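Local coordinates for protein thermotoga maritima TmcAL (Thermotoga maritima, PDB 5Y0T) that belongs to the HIGH nucleotidyl transferase family of the HUP clan and holds adenosine-5'-rp-alpha-thio-triphosphate in a pocket of its nucleotide-binding fold, at residues 1-9 with 90-100; 258-269 with 283-293. One frame throughout, in Å; residues are numbered along the deposited sequence.

Overall arrangement
Interaction 1 comes first along the chain and belongs to the parallel core of the main sheet, where strand 3-8 lies between strands 32-38 and 98-103 and runs down to the adenosine-5'-rp-alpha-thio-triphosphate pocket. Interaction 2 follows in series and involves no strand, joining helices 254-261 and 266-270, and the turns beside them, to helix 279-289. The two share no helix or strand: their centres are 41 Å apart, on opposite sides of the chain's centre, and about 15 Å separates their nearest atoms. Interaction 1 carries Val7, Val8 and Glu9 to the ligand pocket, and no other subunit touches its segments, whereas residues 258-269 with 283-293 also meet the second subunit of the dimer.

Interaction 1 of 2, residues 1-9 with 90-100; sequences MKVLGVVVE and LDATGVVTDVV. With TAT (adenosine-5'-rp-alpha-thio-triphosphate), chain E.
Leu90 CD1 lies 3.9 Å from Val7 CG2 and also borders Gly5, whose lack of a side chain lets the end of helix 79-92 and Val96 CG1 come close to the strand backbone. Val3 carries the next apolar patch: its CG1, anti to the backbone N (chi1 176°), touches Val95 CG2 and meets Val96 CG2 at 4.0 Å, the Val3 and Val96 side chains crossing at about a right angle. Leu4 CD1 packs 3.6 Å from Val100 CG2, in a layer that helix 15-28 covers with Ala24.

Strands 3-8 and 98-103 are parallel neighbours in the core sheet of a HUP-type Rossmann-like fold, with Leu4 paired to Asp98 and Gly5 to Val99. Gly5 N donates to Asp98 O at 2.7 Å, nearly straight at 166°. Farther on the strands diverge, and a water joins Val7 N to Val100 O, which also accepts from His20. Beyond it, Glu9 N donates to O2A of adenosine-5'-rp-alpha-thio-triphosphate at 2.8 Å, while Val8 CG1 packs against the ligand's C5'.

At the other end, Val3 O accepts two backbone bonds, from Asp98 N and, on a lone pair, from Thr97 N. Thr97 OG1, placed between its own N and carbonyl carbon (chi1 60°), accepts from Val3 N at 3.0 Å and donates to Asp98 OD1 on its anti side, somewhat out of the carboxylate plane. That carboxylate is further held by Arg187 and His189. The aliphatic part of Lys2 passes it, and Lys2 CD lies 3.9 Å from Asp98 OD1.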
loop_
_atom_site.group_PDB
_atom_site.type_symbol
_atom_site.label_atom_id
_atom_site.label_comp_id
_atom_site.label_asym_id
_atom_site.label_seq_id
_atom_site.Cartn_x
_atom_site.Cartn_y
_atom_site.Cartn_z
ATOM N N MET A 1 21.485 -43.777 6.497
ATOM C CA MET A 1 22.030 -42.766 7.397
ATOM C C MET A 1 20.953 -41.826 7.925
ATOM O O MET A 1 19.868 -41.738 7.360
ATOM C CB MET A 1 23.083 -41.945 6.686
ATOM C CG MET A 1 22.507 -41.150 5.564
ATOM S SD MET A 1 23.340 -39.566 5.373
ATOM C CE MET A 1 22.516 -39.057 3.917
ATOM N N LYS A 2 21.278 -41.096 8.986
ATOM C CA LYS A 2 20.303 -40.219 9.623
ATOM C C LYS A 2 20.522 -38.734 9.330
ATOM O O LYS A 2 21.653 -38.233 9.399
ATOM C CB LYS A 2 20.312 -40.445 11.136
ATOM C CG LYS A 2 19.755 -41.795 11.579
ATOM C CD LYS A 2 19.608 -41.852 13.099
ATOM C CE LYS A 2 19.045 -43.177 13.565
ATOM N NZ LYS A 2 18.808 -43.176 15.042
ATOM N N VAL A 3 19.425 -38.035 9.039
ATOM C CA VAL A 3 19.450 -36.595 8.830
ATOM C C VAL A 3 18.397 -35.920 9.687
ATOM O O VAL A 3 17.203 -36.199 9.571
ATOM C CB VAL A 3 19.213 -36.210 7.352
ATOM C CG1 VAL A 3 19.153 -34.684 7.210
ATOM C CG2 VAL A 3 20.320 -36.799 6.467
ATOM N N LEU A 4 18.856 -35.029 10.554
ATOM C CA LEU A 4 17.980 -34.277 11.437
ATOM C C LEU A 4 17.388 -33.063 10.734
ATOM O O LEU A 4 18.140 -32.259 10.182
ATOM C CB LEU A 4 18.761 -33.800 12.655
ATOM C CG LEU A 4 18.046 -32.833 13.596
ATOM C CD1 LEU A 4 16.819 -33.537 14.218
ATOM C CD2 LEU A 4 19.024 -32.339 14.661
ATOM N N GLY A 5 16.059 -32.956 10.699
ATOM C CA GLY A 5 15.408 -31.707 10.311
ATOM C C GLY A 5 14.911 -30.951 11.540
ATOM O O GLY A 5 14.424 -31.569 12.504
ATOM N N VAL A 6 14.939 -29.623 11.479
ATOM C CA VAL A 6 14.363 -28.793 12.531
ATOM C C VAL A 6 13.600 -27.636 11.878
ATOM O O VAL A 6 13.998 -27.119 10.821
ATOM C CB VAL A 6 15.421 -28.256 13.539
ATOM C CG1 VAL A 6 16.108 -29.427 14.299
ATOM C CG2 VAL A 6 16.482 -27.371 12.862
ATOM N N VAL A 7 12.485 -27.273 12.504
ATOM C CA VAL A 7 11.613 -26.189 12.045
ATOM C C VAL A 7 11.852 -25.001 12.954
ATOM O O VAL A 7 11.702 -25.127 14.163
ATOM C CB VAL A 7 10.130 -26.589 12.101
ATOM C CG1 VAL A 7 9.229 -25.412 11.630
ATOM C CG2 VAL A 7 9.890 -27.854 11.265
ATOM N N VAL A 8 12.267 -23.863 12.401
ATOM C CA VAL A 8 12.776 -22.782 13.240
ATOM C C VAL A 8 12.425 -21.409 12.690
ATOM O O VAL A 8 12.078 -21.255 11.528
ATOM C CB VAL A 8 14.330 -22.852 13.394
ATOM C CG1 VAL A 8 14.768 -24.193 13.988
ATOM C CG2 VAL A 8 15.006 -22.628 12.035
ATOM N N GLU A 9 12.536 -20.410 13.555
ATOM C CA GLU A 9 12.324 -19.011 13.196
ATOM C C GLU A 9 13.575 -18.231 13.584
ATOM O O GLU A 9 14.021 -17.373 12.828
ATOM C CB GLU A 9 11.051 -18.467 13.830
ATOM C CG GLU A 9 9.834 -19.151 13.224
ATOM C CD GLU A 9 8.583 -18.300 13.304
ATOM O OE1 GLU A 9 8.193 -17.941 14.429
ATOM O OE2 GLU A 9 8.023 -17.956 12.237
ATOM N N LEU A 90 10.745 -30.219 4.543
ATOM C CA LEU A 90 11.663 -31.231 5.073
ATOM C C LEU A 90 11.502 -32.573 4.360
ATOM O O LEU A 90 12.482 -33.177 3.924
ATOM C CB LEU A 90 11.449 -31.400 6.577
ATOM C CG LEU A 90 11.897 -30.159 7.349
ATOM C CD1 LEU A 90 11.689 -30.331 8.860
ATOM C CD2 LEU A 90 13.362 -29.825 7.048
ATOM N N ASP A 91 10.265 -33.043 4.248
ATOM C CA ASP A 91 10.019 -34.294 3.553
ATOM C C ASP A 91 10.492 -34.242 2.086
ATOM O O ASP A 91 10.968 -35.235 1.549
ATOM C CB ASP A 91 8.537 -34.649 3.611
ATOM C CG ASP A 91 8.231 -35.950 2.901
ATOM O OD1 ASP A 91 8.486 -37.012 3.498
ATOM O OD2 ASP A 91 7.743 -35.897 1.755
ATOM N N ALA A 92 10.368 -33.082 1.448
ATOM C CA ALA A 92 10.691 -32.964 0.026
ATOM C C ALA A 92 12.194 -33.031 -0.245
ATOM O O ALA A 92 12.611 -33.294 -1.377
ATOM C CB ALA A 92 10.124 -31.682 -0.538
ATOM N N THR A 93 13.009 -32.797 0.781
ATOM C CA THR A 93 14.458 -32.875 0.611
ATOM C C THR A 93 14.865 -34.269 0.180
ATOM O O THR A 93 15.907 -34.446 -0.455
ATOM C CB THR A 93 15.215 -32.564 1.904
ATOM O OG1 THR A 93 14.859 -33.551 2.884
ATOM C CG2 THR A 93 14.861 -31.148 2.429
ATOM N N GLY A 94 14.050 -35.253 0.565
ATOM C CA GLY A 94 14.301 -36.646 0.242
ATOM C C GLY A 94 15.304 -37.306 1.174
ATOM O O GLY A 94 15.655 -38.476 0.971
ATOM N N VAL A 95 15.893 -36.526 2.077
ATOM C CA VAL A 95 16.910 -37.066 2.994
ATOM C C VAL A 95 16.639 -37.019 4.507
ATOM O O VAL A 95 17.322 -37.692 5.288
ATOM C CB VAL A 95 18.254 -36.354 2.754
ATOM C CG1 VAL A 95 18.703 -36.541 1.298
ATOM C CG2 VAL A 95 18.121 -34.870 3.093
ATOM N N VAL A 96 15.639 -36.259 4.927
ATOM C CA VAL A 96 15.427 -36.039 6.356
ATOM C C VAL A 96 14.778 -37.270 6.962
ATOM O O VAL A 96 13.815 -37.772 6.400
ATOM C CB VAL A 96 14.567 -34.789 6.609
ATOM C CG1 VAL A 96 14.027 -34.794 8.048
ATOM C CG2 VAL A 96 15.394 -33.523 6.333
ATOM N N THR A 97 15.404 -37.854 7.995
ATOM C CA THR A 97 14.838 -39.036 8.652
ATOM C C THR A 97 14.203 -38.815 10.026
ATOM O O THR A 97 13.368 -39.618 10.466
ATOM C CB THR A 97 15.917 -40.119 8.816
ATOM O OG1 THR A 97 16.985 -39.599 9.614
ATOM C CG2 THR A 97 16.460 -40.537 7.449
ATOM N N ASP A 98 14.562 -37.702 10.665
ATOM C CA ASP A 98 14.196 -37.408 12.042
ATOM C C ASP A 98 13.942 -35.929 12.208
ATOM O O ASP A 98 14.719 -35.107 11.738
ATOM C CB ASP A 98 15.292 -37.813 13.039
ATOM C CG ASP A 98 15.518 -39.307 13.112
ATOM O OD1 ASP A 98 16.320 -39.829 12.308
ATOM O OD2 ASP A 98 14.917 -39.954 14.000
ATOM N N VAL A 99 12.873 -35.595 12.912
ATOM C CA VAL A 99 12.605 -34.208 13.270
ATOM C C VAL A 99 12.411 -34.105 14.777
ATOM O O VAL A 99 11.712 -34.926 15.379
ATOM C CB VAL A 99 11.358 -33.657 12.531
ATOM C CG1 VAL A 99 10.892 -32.345 13.162
ATOM C CG2 VAL A 99 11.670 -33.462 11.049
ATOM N N VAL A 100 13.062 -33.115 15.380
ATOM C CA VAL A 100 12.995 -32.874 16.816
ATOM C C VAL A 100 12.432 -31.482 17.094
ATOM O O VAL A 100 12.959 -30.489 16.586
ATOM C CB VAL A 100 14.390 -32.969 17.472
ATOM C CG1 VAL A 100 14.288 -32.707 18.964
ATOM C CG2 VAL A 100 15.031 -34.331 17.204
HETATM N N1 TAT E . 14.231 -24.846 25.487
HETATM C C2 TAT E . 14.179 -25.864 24.607
HETATM N N3 TAT E . 13.847 -25.710 23.313
HETATM C C4 TAT E . 13.542 -24.485 22.821
HETATM C C5 TAT E . 13.593 -23.322 23.712
HETATM C C6 TAT E . 13.960 -23.576 25.125
HETATM N N6 TAT E . 14.027 -22.562 26.021
HETATM N N7 TAT E . 13.259 -22.246 22.969
HETATM C C8 TAT E . 13.024 -22.676 21.701
HETATM N N9 TAT E . 13.195 -24.011 21.622
HETATM P PA TAT E . 11.692 -21.214 17.177
HETATM P PB TAT E . 10.100 -20.429 19.519
HETATM P PG TAT E . 10.270 -18.552 21.710
HETATM C "C1'" TAT E . 13.011 -24.841 20.410
HETATM O O1A TAT E . 11.493 -18.127 22.505
HETATM O O1B TAT E . 8.808 -19.768 19.145
HETATM S S1G TAT E . 10.233 -22.032 16.183
HETATM C "C2'" TAT E . 11.586 -24.681 19.882
HETATM O "O2'" TAT E . 10.650 -25.462 20.624
HETATM O O2A TAT E . 12.731 -20.426 16.396
HETATM O O2B TAT E . 10.077 -21.841 20.045
HETATM O O2G TAT E . 9.611 -17.394 20.986
HETATM C "C3'" TAT E . 11.742 -25.125 18.444
HETATM O "O3'" TAT E . 11.653 -26.558 18.331
HETATM O O3A TAT E . 11.165 -20.210 18.327
HETATM O O3B TAT E . 10.909 -19.487 20.561
HETATM O O3G TAT E . 9.288 -19.448 22.426
HETATM C "C4'" TAT E . 13.160 -24.679 18.103
HETATM O "O4'" TAT E . 13.842 -24.415 19.335
HETATM C "C5'" TAT E . 13.170 -23.401 17.258
HETATM O "O5'" TAT E . 12.453 -22.390 17.966
HETATM O O HOH W 1 18.742 -39.809 4.721
HETATM O O HOH W 2 11.691 -28.998 14.670
#

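Interaction 2 of 2, residues 258-269 with 283-293; sequences LSFFRLKNMDFF and FHVCARQTGSY
Arg262, next to Phe261, reaches across to Ala287 and Thr290 at the C-terminal end of helix 279-289, in a helical region of the chain where Phe261, Phe269 and Phe283 form an aromatic cluster. Its CB points neither at nor away from residues 283-293; CG lies anti to the carbonyl carbon (chi1 -67°), and the extended chain then brings NE to Ala287 O. On the way CG passes Ala287 O at 3.5 Å and CD continues beside the same oxygen. NE donates to Ala287 O at 2.8 Å, near the guanidinium plane and fairly straight (162°). At the tip, NH2 gives a more bent bond to Thr290 O and another to Arg408 O of the second subunit; NH1 reaches Asn396 O of that subunit. The guanidinium thus ties up carbonyls at the helix end and joins them to the dimer interface.

Leu258 packs beside it, its CD2 against Gly291 C and Ser292 N, while Phe261 CB rests on Ala287 CB at 3.6 Å. Phe283 packs edge-to-face on Phe261 (planes at 55°) and offset edge-to-face on Phe269, and sets its CB over the centre of the Phe269 ring. The Arg288 guanidinium lies over a face of the His284 ring, with CZ toward its rim, and Arg288 NH2 donates to Lys264 O at 2.8 Å from above the carbonyl plane.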
loop_
_atom_site.group_PDB
_atom_site.type_symbol
_atom_site.label_atom_id
_atom_site.label_comp_id
_atom_site.label_asym_id
_atom_site.label_seq_id
_atom_site.Cartn_x
_atom_site.Cartn_y
_atom_site.Cartn_z
ATOM N N LEU A 258 -1.284 0.682 8.437
ATOM C CA LEU A 258 -2.499 1.409 8.745
ATOM C C LEU A 258 -2.930 2.252 7.542
ATOM O O LEU A 258 -4.116 2.275 7.183
ATOM C CB LEU A 258 -2.308 2.279 9.995
ATOM C CG LEU A 258 -3.514 3.153 10.379
ATOM C CD1 LEU A 258 -4.761 2.291 10.546
ATOM C CD2 LEU A 258 -3.242 3.945 11.661
ATOM N N SER A 259 -1.967 2.922 6.915
ATOM C CA SER A 259 -2.256 3.757 5.753
ATOM C C SER A 259 -2.746 2.905 4.580
ATOM O O SER A 259 -3.672 3.275 3.861
ATOM C CB SER A 259 -1.011 4.560 5.342
ATOM O OG SER A 259 -0.661 5.512 6.333
ATOM N N PHE A 260 -2.119 1.756 4.399
ATOM C CA PHE A 260 -2.500 0.829 3.340
ATOM C C PHE A 260 -3.965 0.360 3.531
ATOM O O PHE A 260 -4.742 0.327 2.577
ATOM C CB PHE A 260 -1.502 -0.345 3.325
ATOM C CG PHE A 260 -1.784 -1.389 2.276
ATOM C CD1 PHE A 260 -2.664 -2.432 2.538
ATOM C CD2 PHE A 260 -1.149 -1.347 1.043
ATOM C CE1 PHE A 260 -2.930 -3.397 1.580
ATOM C CE2 PHE A 260 -1.412 -2.320 0.072
ATOM C CZ PHE A 260 -2.307 -3.344 0.349
ATOM N N PHE A 261 -4.369 0.069 4.766
ATOM C CA PHE A 261 -5.747 -0.390 5.008
ATOM C C PHE A 261 -6.778 0.697 4.713
ATOM O O PHE A 261 -7.917 0.387 4.390
ATOM C CB PHE A 261 -5.927 -0.901 6.445
ATOM C CG PHE A 261 -4.985 -2.013 6.804
ATOM C CD1 PHE A 261 -4.470 -2.837 5.818
ATOM C CD2 PHE A 261 -4.582 -2.205 8.113
ATOM C CE1 PHE A 261 -3.575 -3.851 6.125
ATOM C CE2 PHE A 261 -3.682 -3.211 8.428
ATOM C CZ PHE A 261 -3.177 -4.038 7.437
ATOM N N ARG A 262 -6.385 1.965 4.797
ATOM C CA ARG A 262 -7.305 3.050 4.454
ATOM C C ARG A 262 -7.514 3.182 2.953
ATOM O O ARG A 262 -8.353 3.962 2.496
ATOM C CB ARG A 262 -6.804 4.390 5.001
ATOM C CG ARG A 262 -6.810 4.489 6.508
ATOM C CD ARG A 262 -6.470 5.897 6.965
ATOM N NE ARG A 262 -6.632 6.026 8.407
ATOM C CZ ARG A 262 -6.556 7.167 9.076
ATOM N NH1 ARG A 262 -6.334 8.306 8.434
ATOM N NH2 ARG A 262 -6.732 7.171 10.396
ATOM N N LEU A 263 -6.739 2.433 2.183
ATOM C CA LEU A 263 -6.859 2.447 0.736
ATOM C C LEU A 263 -7.831 1.366 0.262
ATOM O O LEU A 263 -8.214 1.337 -0.911
ATOM C CB LEU A 263 -5.473 2.242 0.094
ATOM C CG LEU A 263 -4.424 3.324 0.411
ATOM C CD1 LEU A 263 -3.039 2.983 -0.196
ATOM C CD2 LEU A 263 -4.918 4.691 -0.070
ATOM N N LYS A 264 -8.237 0.491 1.180
ATOM C CA LYS A 264 -8.973 -0.716 0.814
ATOM C C LYS A 264 -10.372 -0.742 1.383
ATOM O O LYS A 264 -10.601 -0.253 2.486
ATOM C CB LYS A 264 -8.219 -1.968 1.291
ATOM C CG LYS A 264 -6.811 -2.089 0.733
ATOM C CD LYS A 264 -6.832 -2.163 -0.778
ATOM C CE LYS A 264 -5.429 -2.370 -1.334
ATOM N NZ LYS A 264 -5.480 -2.883 -2.733
ATOM N N ASN A 265 -11.309 -1.311 0.626
ATOM C CA ASN A 265 -12.672 -1.471 1.123
ATOM C C ASN A 265 -12.907 -2.905 1.586
ATOM O O ASN A 265 -12.002 -3.746 1.517
ATOM C CB ASN A 265 -13.707 -1.061 0.064
ATOM C CG ASN A 265 -13.676 -1.937 -1.196
ATOM O OD1 ASN A 265 -13.012 -2.977 -1.257
ATOM N ND2 ASN A 265 -14.425 -1.513 -2.209
ATOM N N MET A 266 -14.118 -3.181 2.065
ATOM C CA MET A 266 -14.410 -4.484 2.650
ATOM C C MET A 266 -14.307 -5.592 1.615
ATOM O O MET A 266 -13.888 -6.714 1.942
ATOM C CB MET A 266 -15.795 -4.486 3.302
ATOM C CG MET A 266 -15.753 -4.109 4.769
ATOM S SD MET A 266 -17.393 -4.125 5.524
ATOM C CE MET A 266 -17.785 -5.870 5.443
ATOM N N ASP A 267 -14.667 -5.262 0.372
ATOM C CA ASP A 267 -14.553 -6.190 -0.755
ATOM C C ASP A 267 -13.140 -6.747 -0.877
ATOM O O ASP A 267 -12.953 -7.925 -1.174
ATOM C CB ASP A 267 -14.945 -5.513 -2.073
ATOM C CG ASP A 267 -16.430 -5.204 -2.151
ATOM O OD1 ASP A 267 -17.195 -5.737 -1.316
ATOM O OD2 ASP A 267 -16.834 -4.436 -3.053
ATOM N N PHE A 268 -12.148 -5.893 -0.649
ATOM C CA PHE A 268 -10.768 -6.331 -0.707
ATOM C C PHE A 268 -10.482 -7.350 0.390
ATOM O O PHE A 268 -9.960 -8.426 0.107
ATOM C CB PHE A 268 -9.813 -5.129 -0.605
ATOM C CG PHE A 268 -8.393 -5.511 -0.368
ATOM C CD1 PHE A 268 -7.549 -5.777 -1.434
ATOM C CD2 PHE A 268 -7.892 -5.606 0.918
ATOM C CE1 PHE A 268 -6.237 -6.131 -1.221
ATOM C CE2 PHE A 268 -6.578 -5.974 1.130
ATOM C CZ PHE A 268 -5.753 -6.233 0.068
ATOM N N PHE A 269 -10.803 -7.023 1.639
ATOM C CA PHE A 269 -10.458 -7.917 2.755
ATOM C C PHE A 269 -11.182 -9.266 2.667
ATOM O O PHE A 269 -10.639 -10.290 3.084
ATOM C CB PHE A 269 -10.750 -7.253 4.109
ATOM C CG PHE A 269 -9.922 -6.015 4.368
ATOM C CD1 PHE A 269 -8.555 -6.109 4.612
ATOM C CD2 PHE A 269 -10.513 -4.759 4.368
ATOM C CE1 PHE A 269 -7.792 -4.979 4.845
ATOM C CE2 PHE A 269 -9.754 -3.617 4.593
ATOM C CZ PHE A 269 -8.399 -3.720 4.836
ATOM N N PHE A 283 -11.465 -4.535 10.310
ATOM C CA PHE A 283 -10.287 -3.952 9.661
ATOM C C PHE A 283 -10.660 -2.622 9.006
ATOM O O PHE A 283 -9.953 -1.635 9.154
ATOM C CB PHE A 283 -9.685 -4.897 8.607
ATOM C CG PHE A 283 -8.479 -5.667 9.084
ATOM C CD1 PHE A 283 -8.580 -6.535 10.160
ATOM C CD2 PHE A 283 -7.244 -5.535 8.445
ATOM C CE1 PHE A 283 -7.480 -7.263 10.602
ATOM C CE2 PHE A 283 -6.134 -6.261 8.878
ATOM C CZ PHE A 283 -6.245 -7.119 9.958
ATOM N N HIS A 284 -11.789 -2.602 8.306
ATOM C CA HIS A 284 -12.203 -1.420 7.558
ATOM C C HIS A 284 -12.474 -0.228 8.470
ATOM O O HIS A 284 -11.993 0.886 8.218
ATOM C CB HIS A 284 -13.446 -1.737 6.726
ATOM C CG HIS A 284 -13.838 -0.638 5.785
ATOM N ND1 HIS A 284 -14.783 0.314 6.104
ATOM C CD2 HIS A 284 -13.405 -0.337 4.537
ATOM C CE1 HIS A 284 -14.922 1.150 5.090
ATOM N NE2 HIS A 284 -14.100 0.774 4.125
ATOM N N VAL A 285 -13.252 -0.468 9.526
ATOM C CA VAL A 285 -13.632 0.586 10.460
ATOM C C VAL A 285 -12.445 1.038 11.309
ATOM O O VAL A 285 -12.196 2.231 11.435
ATOM C CB VAL A 285 -14.786 0.128 11.383
ATOM C CG1 VAL A 285 -15.150 1.223 12.387
ATOM C CG2 VAL A 285 -16.010 -0.247 10.558
ATOM N N CYS A 286 -11.699 0.088 11.876
ATOM C CA CYS A 286 -10.594 0.451 12.761
ATOM C C CYS A 286 -9.482 1.194 12.031
ATOM O O CYS A 286 -8.816 2.052 12.614
ATOM C CB CYS A 286 -10.019 -0.789 13.452
ATOM S SG CYS A 286 -11.163 -1.484 14.681
ATOM N N ALA A 287 -9.283 0.870 10.757
ATOM C CA ALA A 287 -8.256 1.551 9.964
ATOM C C ALA A 287 -8.573 3.041 9.832
ATOM O O ALA A 287 -7.680 3.887 9.839
ATOM C CB ALA A 287 -8.133 0.915 8.589
ATOM N N ARG A 288 -9.851 3.348 9.686
ATOM C CA ARG A 288 -10.288 4.730 9.521
ATOM C C ARG A 288 -10.448 5.489 10.840
ATOM O O ARG A 288 -10.356 6.721 10.870
ATOM C CB ARG A 288 -11.586 4.757 8.711
ATOM C CG ARG A 288 -11.335 4.445 7.238
ATOM C CD ARG A 288 -12.518 3.768 6.559
ATOM N NE ARG A 288 -12.211 3.496 5.156
ATOM C CZ ARG A 288 -11.435 2.501 4.727
ATOM N NH1 ARG A 288 -10.882 1.655 5.589
ATOM N NH2 ARG A 288 -11.209 2.348 3.425
ATOM N N GLN A 289 -10.716 4.767 11.924
ATOM C CA GLN A 289 -10.945 5.420 13.210
ATOM C C GLN A 289 -9.721 5.530 14.132
ATOM O O GLN A 289 -9.753 6.280 15.112
ATOM C CB GLN A 289 -12.075 4.700 13.938
ATOM C CG GLN A 289 -13.414 4.866 13.240
ATOM C CD GLN A 289 -13.760 6.331 12.965
ATOM O OE1 GLN A 289 -13.589 7.201 13.826
ATOM N NE2 GLN A 289 -14.254 6.604 11.761
ATOM N N THR A 290 -8.634 4.833 13.805
ATOM C CA THR A 290 -7.431 4.902 14.631
ATOM C C THR A 290 -6.291 5.594 13.883
ATOM O O THR A 290 -6.293 5.659 12.654
ATOM C CB THR A 290 -6.952 3.493 15.101
ATOM O OG1 THR A 290 -6.590 2.689 13.969
ATOM C CG2 THR A 290 -8.040 2.799 15.922
ATOM N N GLY A 291 -5.353 6.160 14.641
ATOM C CA GLY A 291 -4.236 6.902 14.085
ATOM C C GLY A 291 -2.870 6.246 14.193
ATOM O O GLY A 291 -1.885 6.809 13.722
ATOM N N SER A 292 -2.802 5.079 14.830
ATOM C CA SER A 292 -1.562 4.305 14.884
ATOM C C SER A 292 -1.891 2.829 14.827
ATOM O O SER A 292 -2.977 2.414 15.227
ATOM C CB SER A 292 -0.760 4.601 16.154
ATOM O OG SER A 292 -1.369 3.986 17.283
ATOM N N TYR A 293 -0.934 2.041 14.350
ATOM C CA TYR A 293 -1.119 0.614 14.190
ATOM C C TYR A 293 -1.311 -0.046 15.550
ATOM O O TYR A 293 -2.063 -1.015 15.686
ATOM C CB TYR A 293 0.078 0.010 13.451
ATOM C CG TYR A 293 -0.088 -1.443 13.080
ATOM C CD1 TYR A 293 -1.204 -1.884 12.383
ATOM C CD2 TYR A 293 0.879 -2.377 13.429
ATOM C CE1 TYR A 293 -1.352 -3.238 12.046
ATOM C CE2 TYR A 293 0.740 -3.708 13.101
ATOM C CZ TYR A 293 -0.370 -4.132 12.407
ATOM O OH TYR A 293 -0.480 -5.467 12.077
#